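Local coordinates for protein Uly1 (Catenovulum maritimum, PDB 7DRQ) that probably cleaves the algal polysaccharide ulvan by a lyase reaction, as a calcium-binding enzyme of polysaccharide lyase family 24 with a beta-propeller fold, at residues G417-E422 with L456-L461; L460-G465 with K469-L474. All blocks are in the same frame, centred on the assembly; numbering follows the deposited sequence.

Contact 1: residues G417-E422 with L456-L461; sequences GRPFVE and LYYYLL
Pro419 sits against the ring of Tyr458 where two adjacent blades of the beta-propeller face each other. Strand 418-425 belongs to the four-stranded sheet of strands 403-405, 408-415, 418-425 and 432-436, while strand 455-462 lies in the next sheet. Their segment axes come no nearer than 10.3 Å, and no hydrogen bond links residues 417-422 to 456-461, which meet through apolar side chains; nearby, the backbone bond of Gly417 with Phe444 does tie the two sheets together. The main bump is the pyrrolidine ring of Pro419, which meets the CD2-CE2 edge of the tyrosine ring near its plane, Pro419 CB lying 3.7 Å from Tyr458 CE2; its CG lies only slightly farther from the same edge. One face of that ring is occupied from within its own strand: Leu460 CD2 stands 3.5 Å above the ring plane, over the centre. The aromatic plate is therefore backed by a leucine methyl while its edge takes the proline. Leu460 also offers its other methyl, CD1 standing 4.5 Å from Pro419 CG, so that the pyrrolidine ring fits into the angle between the two residues. From strand 408-415, next to 418-425 in its own sheet, Leu414 touches both Pro419 and Tyr458. Cutting Tyr458 back to an alanine removes the ring, and Pro419 CB and Leu460 CD2 would probably be left facing a gap. Farther along, Val421 and Leu456 approach tip to tip. The valine has CG1 anti to the backbone N (chi1 179°), which leaves the other methyl for the leucine: Val421 CG2 lies 4.0 Å from Leu456 CD2.

Contact 2: residues L460-G465 with K469-L474; sequences LLEKGG and KRTTYL
The beta hairpin of strands 455-462 and 469-478 brings Leu460 opposite Tyr473 as an antiparallel hydrogen-bonded pair. Leu460 N donates to Tyr473 O over 2.8 Å, and Tyr473 N returns a bond of equal length to Leu460 O. Next comes the non-hydrogen-bonded pair Leu461-Thr472, where Thr472 CA lies 3.0 Å from Leu460 O in a CA-H...O contact. Glu462 N then donates to Thr471 O at 170°, almost straight. Beyond this bond the strands part and water takes over: one molecule accepts from Thr471 N and donates to Glu462 O, while a second donates to the same carbonyl and accepts from Gly465 N and Arg470 NH1. Within the four-stranded propeller sheet, strand 469-478 runs between strands 455-462 and 3-15, and Thr471 OG1 accordingly bonds Asp12 on the outer strand. On the face carrying Leu461 and Thr472, Leu461 CD1 packs 3.6 Å from Arg470 CB. The arginine chain bends at chi2 (-88°) and folds back over the turn, placing Gly465 O 3.3 Å above the centre of the guanidinium plane. That approach from above is not a hydrogen bond; Arg470 NE instead bonds Gly467 O, and Phe16 makes a cation-pi contact with the same group. Leu460 and Tyr473 share the other face, and the extended Glu462 side chain runs beside Tyr473, pointing the same way, with carboxylate and ring planes 77° apart. Glu462 OE1 lies 3.7 Å from Tyr473 CE1, at the ring edge, and accepts from a water that is also hydrogen-bonded to Tyr473 OH. The second carboxylate oxygen, Glu462 OE2, receives a hydrogen bond from Gln442 NE2.

The centres of contacts 1 and 2 are about 12 Å apart, and strand 455-462 serves both, with Leu460 and Leu461 common to the two. Along the chain, residues 417-422 come first, in the preceding sheet; 456-461 follow after 33 intervening residues, and 469-474 complete the hairpin. Contact 1 thus joins neighbouring sheets, whereas contact 2 joins neighbouring strands of one sheet. The two also meet directly: Tyr459 CD1 lies 3.7 Å from Tyr473 O. Since strand 3-15 from the start of the chain flanks strand 469-478, this sheet combines both chain ends, consistent with the closure of a beta-propeller. Both contacts lie away from the calcium sites formed by Asp173, Asp183 and Lys185 and by Leu283, Asp285 and Phe287.

Contact 1: residues G417-E422 with L456-L461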
ATOM      1  N   GLY A 417     -10.003  16.769  11.535  1.00 16.34           N
ATOM      2  CA  GLY A 417     -10.846  15.609  11.364  1.00 17.52           C
ATOM      3  C   GLY A 417     -11.718  15.613  10.131  1.00 11.95           C
ATOM      4  O   GLY A 417     -12.377  14.602   9.858  1.00 12.95           O
ATOM      5  N   ARG A 418     -11.746  16.706   9.365  1.00 13.62           N
ATOM      6  CA  ARG A 418     -12.662  16.848   8.253  1.00 14.71           C
ATOM      7  C   ARG A 418     -11.915  16.751   6.930  1.00 11.95           C
ATOM      8  O   ARG A 418     -10.829  17.327   6.786  1.00 12.30           O
ATOM      9  CB  ARG A 418     -13.399  18.189   8.335  1.00 15.16           C
ATOM     10  CG  ARG A 418     -13.958  18.437   9.745  1.00 16.23           C
ATOM     11  CD  ARG A 418     -15.178  19.317   9.719  1.00 19.21           C
ATOM     12  NE  ARG A 418     -14.910  20.644   9.168  1.00 21.67           N
ATOM     13  CZ  ARG A 418     -14.460  21.679   9.869  1.00 25.15           C
ATOM     14  NH1 ARG A 418     -14.191  21.552  11.163  1.00 25.43           N
ATOM     15  NH2 ARG A 418     -14.272  22.846   9.272  1.00 27.39           N
ATOM     16  N   PRO A 419     -12.457  16.015   5.965  1.00 13.00           N
ATOM     17  CA  PRO A 419     -11.757  15.854   4.684  1.00 12.54           C
ATOM     18  C   PRO A 419     -11.611  17.178   3.943  1.00 14.67           C
ATOM     19  O   PRO A 419     -12.532  17.997   3.898  1.00 14.16           O
ATOM     20  CB  PRO A 419     -12.654  14.875   3.917  1.00 13.16           C
ATOM     21  CG  PRO A 419     -13.330  14.084   4.986  1.00 12.83           C
ATOM     22  CD  PRO A 419     -13.592  15.085   6.098  1.00 10.30           C
ATOM     23  N   PHE A 420     -10.433  17.385   3.358  1.00 13.78           N
ATOM     24  CA  PHE A 420     -10.210  18.502   2.459  1.00 13.57           C
ATOM     25  C   PHE A 420      -9.546  17.977   1.196  1.00 11.88           C
ATOM     26  O   PHE A 420      -8.901  16.928   1.211  1.00 10.29           O
ATOM     27  CB  PHE A 420      -9.330  19.592   3.081  1.00 14.05           C
ATOM     28  CG  PHE A 420      -7.902  19.177   3.307  1.00 14.63           C
ATOM     29  CD1 PHE A 420      -6.944  19.347   2.308  1.00 14.94           C
ATOM     30  CD2 PHE A 420      -7.507  18.631   4.517  1.00 14.23           C
ATOM     31  CE1 PHE A 420      -5.633  18.969   2.518  1.00 15.22           C
ATOM     32  CE2 PHE A 420      -6.187  18.252   4.731  1.00 16.98           C
ATOM     33  CZ  PHE A 420      -5.252  18.423   3.730  1.00 19.03           C
ATOM     34  N   VAL A 421      -9.692  18.743   0.117  1.00 11.34           N
ATOM     35  CA  VAL A 421      -9.007  18.487  -1.148  1.00 11.71           C
ATOM     36  C   VAL A 421      -8.325  19.771  -1.590  1.00 15.13           C
ATOM     37  O   VAL A 421      -8.969  20.820  -1.686  1.00 14.19           O
ATOM     38  CB  VAL A 421      -9.965  18.005  -2.248  1.00 10.87           C
ATOM     39  CG1 VAL A 421      -9.185  17.780  -3.553  1.00 12.73           C
ATOM     40  CG2 VAL A 421     -10.710  16.741  -1.821  1.00 13.62           C
ATOM     41  N   GLU A 422      -7.027  19.693  -1.860  1.00 10.37           N
ATOM     42  CA  GLU A 422      -6.285  20.774  -2.492  1.00 14.49           C
ATOM     43  C   GLU A 422      -5.919  20.331  -3.895  1.00 14.23           C
ATOM     44  O   GLU A 422      -5.613  19.157  -4.115  1.00 14.21           O
ATOM     45  CB  GLU A 422      -5.025  21.114  -1.708  1.00 14.37           C
ATOM     46  CG  GLU A 422      -5.308  21.330  -0.238  1.00 23.01           C
ATOM     47  CD  GLU A 422      -5.017  22.732   0.214  1.00 29.93           C
ATOM     48  OE1 GLU A 422      -5.254  23.011   1.410  1.00 28.85           O
ATOM     49  OE2 GLU A 422      -4.545  23.551  -0.617  1.00 30.19           O
ATOM     50  N   LEU A 456     -13.467  10.567  -5.905  1.00 13.41           N
ATOM     51  CA  LEU A 456     -12.647  10.237  -4.746  1.00 13.79           C
ATOM     52  C   LEU A 456     -13.458   9.320  -3.833  1.00 12.82           C
ATOM     53  O   LEU A 456     -14.554   9.686  -3.394  1.00 13.77           O
ATOM     54  CB  LEU A 456     -12.224  11.511  -4.003  1.00 13.01           C
ATOM     55  CG  LEU A 456     -11.913  11.453  -2.495  1.00 13.07           C
ATOM     56  CD1 LEU A 456     -10.732  10.542  -2.235  1.00 12.84           C
ATOM     57  CD2 LEU A 456     -11.637  12.848  -1.900  1.00 14.48           C
ATOM     58  N   TYR A 457     -12.942   8.121  -3.597  1.00 11.10           N
ATOM     59  CA  TYR A 457     -13.519   7.160  -2.666  1.00 10.79           C
ATOM     60  C   TYR A 457     -12.663   7.213  -1.416  1.00 10.77           C
ATOM     61  O   TYR A 457     -11.501   6.793  -1.434  1.00 10.87           O
ATOM     62  CB  TYR A 457     -13.554   5.757  -3.284  1.00 10.41           C
ATOM     63  CG  TYR A 457     -14.503   5.691  -4.459  1.00  8.81           C
ATOM     64  CD1 TYR A 457     -14.138   6.202  -5.705  1.00 11.26           C
ATOM     65  CD2 TYR A 457     -15.789   5.164  -4.313  1.00 14.29           C
ATOM     66  CE1 TYR A 457     -15.015   6.172  -6.777  1.00 14.08           C
ATOM     67  CE2 TYR A 457     -16.684   5.141  -5.384  1.00 14.03           C
ATOM     68  CZ  TYR A 457     -16.287   5.643  -6.612  1.00 13.43           C
ATOM     69  OH  TYR A 457     -17.162   5.616  -7.678  1.00 14.82           O
ATOM     70  N   TYR A 458     -13.211   7.789  -0.346  1.00  9.20           N
ATOM     71  CA  TYR A 458     -12.457   8.033   0.882  1.00  9.67           C
ATOM     72  C   TYR A 458     -12.942   7.044   1.928  1.00 12.65           C
ATOM     73  O   TYR A 458     -14.096   7.106   2.356  1.00 11.24           O
ATOM     74  CB  TYR A 458     -12.646   9.477   1.354  1.00 10.08           C
ATOM     75  CG  TYR A 458     -11.464  10.071   2.082  1.00 10.30           C
ATOM     76  CD1 TYR A 458     -10.348   9.307   2.397  1.00 11.19           C
ATOM     77  CD2 TYR A 458     -11.478  11.416   2.468  1.00  9.92           C
ATOM     78  CE1 TYR A 458      -9.268   9.871   3.054  1.00 12.78           C
ATOM     79  CE2 TYR A 458     -10.413  11.981   3.125  1.00 13.01           C
ATOM     80  CZ  TYR A 458      -9.315  11.215   3.426  1.00 12.39           C
ATOM     81  OH  TYR A 458      -8.264  11.814   4.082  1.00 12.68           O
ATOM     82  N   TYR A 459     -12.051   6.162   2.343  1.00  9.64           N
ATOM     83  CA  TYR A 459     -12.354   5.070   3.267  1.00 10.77           C
ATOM     84  C   TYR A 459     -11.799   5.508   4.615  1.00 11.55           C
ATOM     85  O   TYR A 459     -10.582   5.646   4.772  1.00 10.80           O
ATOM     86  CB  TYR A 459     -11.718   3.786   2.728  1.00 10.47           C
ATOM     87  CG  TYR A 459     -12.020   2.482   3.435  1.00 11.21           C
ATOM     88  CD1 TYR A 459     -12.978   2.384   4.435  1.00 11.55           C
ATOM     89  CD2 TYR A 459     -11.316   1.332   3.086  1.00 11.50           C
ATOM     90  CE1 TYR A 459     -13.234   1.162   5.072  1.00 11.80           C
ATOM     91  CE2 TYR A 459     -11.559   0.125   3.703  1.00 12.80           C
ATOM     92  CZ  TYR A 459     -12.507   0.037   4.699  1.00 11.23           C
ATOM     93  OH  TYR A 459     -12.706  -1.197   5.288  1.00 12.68           O
ATOM     94  N   LEU A 460     -12.681   5.744   5.577  1.00 10.59           N
ATOM     95  CA  LEU A 460     -12.360   6.594   6.717  1.00 10.82           C
ATOM     96  C   LEU A 460     -12.638   5.910   8.050  1.00 12.47           C
ATOM     97  O   LEU A 460     -13.646   5.222   8.197  1.00 12.17           O
ATOM     98  CB  LEU A 460     -13.186   7.883   6.643  1.00  9.91           C
ATOM     99  CG  LEU A 460     -12.839   8.820   5.491  1.00 10.43           C
ATOM    100  CD1 LEU A 460     -14.043   9.679   5.114  1.00 10.58           C
ATOM    101  CD2 LEU A 460     -11.638   9.702   5.855  1.00 12.81           C
ATOM    102  N   LEU A 461     -11.752   6.129   9.023  1.00  9.84           N
ATOM    103  CA  LEU A 461     -11.956   5.716  10.410  1.00  8.15           C
ATOM    104  C   LEU A 461     -12.507   6.900  11.206  1.00 11.53           C
ATOM    105  O   LEU A 461     -11.881   7.965  11.250  1.00 13.53           O
ATOM    106  CB  LEU A 461     -10.645   5.233  11.031  1.00 10.71           C
ATOM    107  CG  LEU A 461     -10.632   4.931  12.535  1.00 11.13           C
ATOM    108  CD1 LEU A 461     -11.467   3.723  12.842  1.00 11.82           C
ATOM    109  CD2 LEU A 461      -9.194   4.698  13.006  1.00 12.03           C
TER

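Contact 2: residues L460-G465 with K469-L474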
ATOM      1  N   LEU A 460     -12.681   5.744   5.577  1.00 10.59           N
ATOM      2  CA  LEU A 460     -12.360   6.594   6.717  1.00 10.82           C
ATOM      3  C   LEU A 460     -12.638   5.910   8.050  1.00 12.47           C
ATOM      4  O   LEU A 460     -13.646   5.222   8.197  1.00 12.17           O
ATOM      5  CB  LEU A 460     -13.186   7.883   6.643  1.00  9.91           C
ATOM      6  CG  LEU A 460     -12.839   8.820   5.491  1.00 10.43           C
ATOM      7  CD1 LEU A 460     -14.043   9.679   5.114  1.00 10.58           C
ATOM      8  CD2 LEU A 460     -11.638   9.702   5.855  1.00 12.81           C
ATOM      9  N   LEU A 461     -11.752   6.129   9.023  1.00  9.84           N
ATOM     10  CA  LEU A 461     -11.956   5.716  10.410  1.00  8.15           C
ATOM     11  C   LEU A 461     -12.507   6.900  11.206  1.00 11.53           C
ATOM     12  O   LEU A 461     -11.881   7.965  11.250  1.00 13.53           O
ATOM     13  CB  LEU A 461     -10.645   5.233  11.031  1.00 10.71           C
ATOM     14  CG  LEU A 461     -10.632   4.931  12.535  1.00 11.13           C
ATOM     15  CD1 LEU A 461     -11.467   3.723  12.842  1.00 11.82           C
ATOM     16  CD2 LEU A 461      -9.194   4.698  13.006  1.00 12.03           C
ATOM     17  N   GLU A 462     -13.664   6.717  11.837  1.00 10.64           N
ATOM     18  CA  GLU A 462     -14.260   7.820  12.590  1.00 11.65           C
ATOM     19  C   GLU A 462     -13.488   8.062  13.879  1.00 14.36           C
ATOM     20  O   GLU A 462     -13.087   7.123  14.570  1.00 15.70           O
ATOM     21  CB  GLU A 462     -15.733   7.539  12.900  1.00 15.09           C
ATOM     22  CG  GLU A 462     -16.439   8.688  13.664  1.00 14.41           C
ATOM     23  CD  GLU A 462     -17.965   8.530  13.675  1.00 17.66           C
ATOM     24  OE1 GLU A 462     -18.451   7.403  13.914  1.00 18.41           O
ATOM     25  OE2 GLU A 462     -18.682   9.532  13.428  1.00 20.09           O
ATOM     26  N   LYS A 463     -13.285   9.339  14.196  1.00 12.98           N
ATOM     27  CA  LYS A 463     -12.546   9.739  15.378  1.00 14.32           C
ATOM     28  C   LYS A 463     -13.390   9.562  16.635  1.00 15.45           C
ATOM     29  O   LYS A 463     -14.622   9.548  16.596  1.00 16.74           O
ATOM     30  CB  LYS A 463     -12.108  11.195  15.270  1.00 21.64           C
ATOM     31  CG  LYS A 463     -10.756  11.456  15.902  1.00 25.36           C
ATOM     32  CD  LYS A 463     -10.158  12.747  15.389  1.00 29.44           C
ATOM     33  CE  LYS A 463     -10.536  13.900  16.294  1.00 34.64           C
ATOM     34  NZ  LYS A 463      -9.652  13.974  17.489  1.00 38.73           N
ATOM     35  N   GLY A 464     -12.703   9.420  17.761  1.00 17.84           N
ATOM     36  CA  GLY A 464     -13.370   9.391  19.046  1.00 20.23           C
ATOM     37  C   GLY A 464     -13.837   8.029  19.496  1.00 22.46           C
ATOM     38  O   GLY A 464     -14.482   7.932  20.550  1.00 23.40           O
ATOM     39  N   GLY A 465     -13.547   6.977  18.742  1.00 19.08           N
ATOM     40  CA  GLY A 465     -13.929   5.645  19.166  1.00 21.05           C
ATOM     41  C   GLY A 465     -13.230   5.236  20.452  1.00 25.81           C
ATOM     42  O   GLY A 465     -12.275   5.855  20.924  1.00 24.62           O
ATOM     43  N   LYS A 469     -12.938  -1.921  18.825  1.00 15.42           N
ATOM     44  CA  LYS A 469     -13.943  -1.965  17.767  1.00 17.73           C
ATOM     45  C   LYS A 469     -14.355  -0.538  17.439  1.00 20.69           C
ATOM     46  O   LYS A 469     -14.879   0.175  18.303  1.00 17.56           O
ATOM     47  CB  LYS A 469     -15.166  -2.787  18.183  1.00 17.60           C
ATOM     48  CG  LYS A 469     -14.889  -4.282  18.313  1.00 17.21           C
ATOM     49  CD  LYS A 469     -16.065  -5.007  18.971  1.00 20.61           C
ATOM     50  CE  LYS A 469     -16.143  -4.706  20.469  1.00 27.30           C
ATOM     51  NZ  LYS A 469     -14.976  -5.271  21.234  1.00 25.46           N
ATOM     52  N   ARG A 470     -14.136  -0.123  16.196  1.00 14.03           N
ATOM     53  CA  ARG A 470     -14.380   1.259  15.803  1.00 15.01           C
ATOM     54  C   ARG A 470     -15.236   1.297  14.549  1.00 15.32           C
ATOM     55  O   ARG A 470     -15.507   0.271  13.914  1.00 13.65           O
ATOM     56  CB  ARG A 470     -13.065   2.011  15.563  1.00 15.91           C
ATOM     57  CG  ARG A 470     -12.064   1.890  16.696  1.00 23.24           C
ATOM     58  CD  ARG A 470     -12.283   2.954  17.737  1.00 21.29           C
ATOM     59  NE  ARG A 470     -11.494   2.748  18.950  1.00 21.79           N
ATOM     60  CZ  ARG A 470     -10.475   3.518  19.325  1.00 22.30           C
ATOM     61  NH1 ARG A 470     -10.096   4.548  18.575  1.00 21.99           N
ATOM     62  NH2 ARG A 470      -9.845   3.268  20.463  1.00 19.12           N
ATOM     63  N   THR A 471     -15.631   2.507  14.167  1.00 14.66           N
ATOM     64  CA  THR A 471     -16.576   2.715  13.077  1.00 12.29           C
ATOM     65  C   THR A 471     -15.851   3.290  11.868  1.00 11.92           C
ATOM     66  O   THR A 471     -15.093   4.257  11.997  1.00 12.46           O
ATOM     67  CB  THR A 471     -17.710   3.650  13.511  1.00 12.86           C
ATOM     68  OG1 THR A 471     -18.459   3.020  14.562  1.00 14.67           O
ATOM     69  CG2 THR A 471     -18.646   3.932  12.341  1.00 13.26           C
ATOM     70  N   THR A 472     -16.093   2.700  10.697  1.00 12.70           N
ATOM     71  CA  THR A 472     -15.535   3.195   9.452  1.00  8.82           C
ATOM     72  C   THR A 472     -16.653   3.605   8.507  1.00  9.50           C
ATOM     73  O   THR A 472     -17.774   3.089   8.568  1.00 12.75           O
ATOM     74  CB  THR A 472     -14.647   2.148   8.751  1.00 10.62           C
ATOM     75  OG1 THR A 472     -15.416   0.966   8.551  1.00 12.65           O
ATOM     76  CG2 THR A 472     -13.446   1.816   9.612  1.00 12.47           C
ATOM     77  N   TYR A 473     -16.314   4.533   7.619  1.00 11.10           N
ATOM     78  CA  TYR A 473     -17.233   5.089   6.649  1.00 10.65           C
ATOM     79  C   TYR A 473     -16.577   5.081   5.281  1.00 10.52           C
ATOM     80  O   TYR A 473     -15.351   5.100   5.158  1.00 12.86           O
ATOM     81  CB  TYR A 473     -17.612   6.533   6.989  1.00 11.60           C
ATOM     82  CG  TYR A 473     -18.663   6.612   8.060  1.00 12.00           C
ATOM     83  CD1 TYR A 473     -18.314   6.587   9.396  1.00 16.46           C
ATOM     84  CD2 TYR A 473     -20.007   6.681   7.727  1.00 14.60           C
ATOM     85  CE1 TYR A 473     -19.283   6.644  10.387  1.00 15.83           C
ATOM     86  CE2 TYR A 473     -20.979   6.737   8.705  1.00 16.56           C
ATOM     87  CZ  TYR A 473     -20.610   6.715  10.028  1.00 17.89           C
ATOM     88  OH  TYR A 473     -21.584   6.773  11.008  1.00 21.97           O
ATOM     89  N   LEU A 474     -17.421   5.092   4.258  1.00 13.37           N
ATOM     90  CA  LEU A 474     -17.013   5.372   2.893  1.00 12.09           C
ATOM     91  C   LEU A 474     -17.646   6.680   2.446  1.00 12.63           C
ATOM     92  O   LEU A 474     -18.869   6.845   2.546  1.00 13.18           O
ATOM     93  CB  LEU A 474     -17.446   4.252   1.946  1.00 11.28           C
ATOM     94  CG  LEU A 474     -17.377   4.593   0.448  1.00 13.24           C
ATOM     95  CD1 LEU A 474     -15.928   4.835   0.007  1.00 14.57           C
ATOM     96  CD2 LEU A 474     -18.022   3.480  -0.405  1.00 11.79           C
TER
HETATM   97  O   HOH W   1     -14.856   5.048  15.692  1.00 17.13           O
HETATM   98  O   HOH W   2     -21.002   6.568  13.540  1.00 20.47           O
HETATM   99  O   HOH W   3     -11.473   6.425  16.719  1.00 21.63           O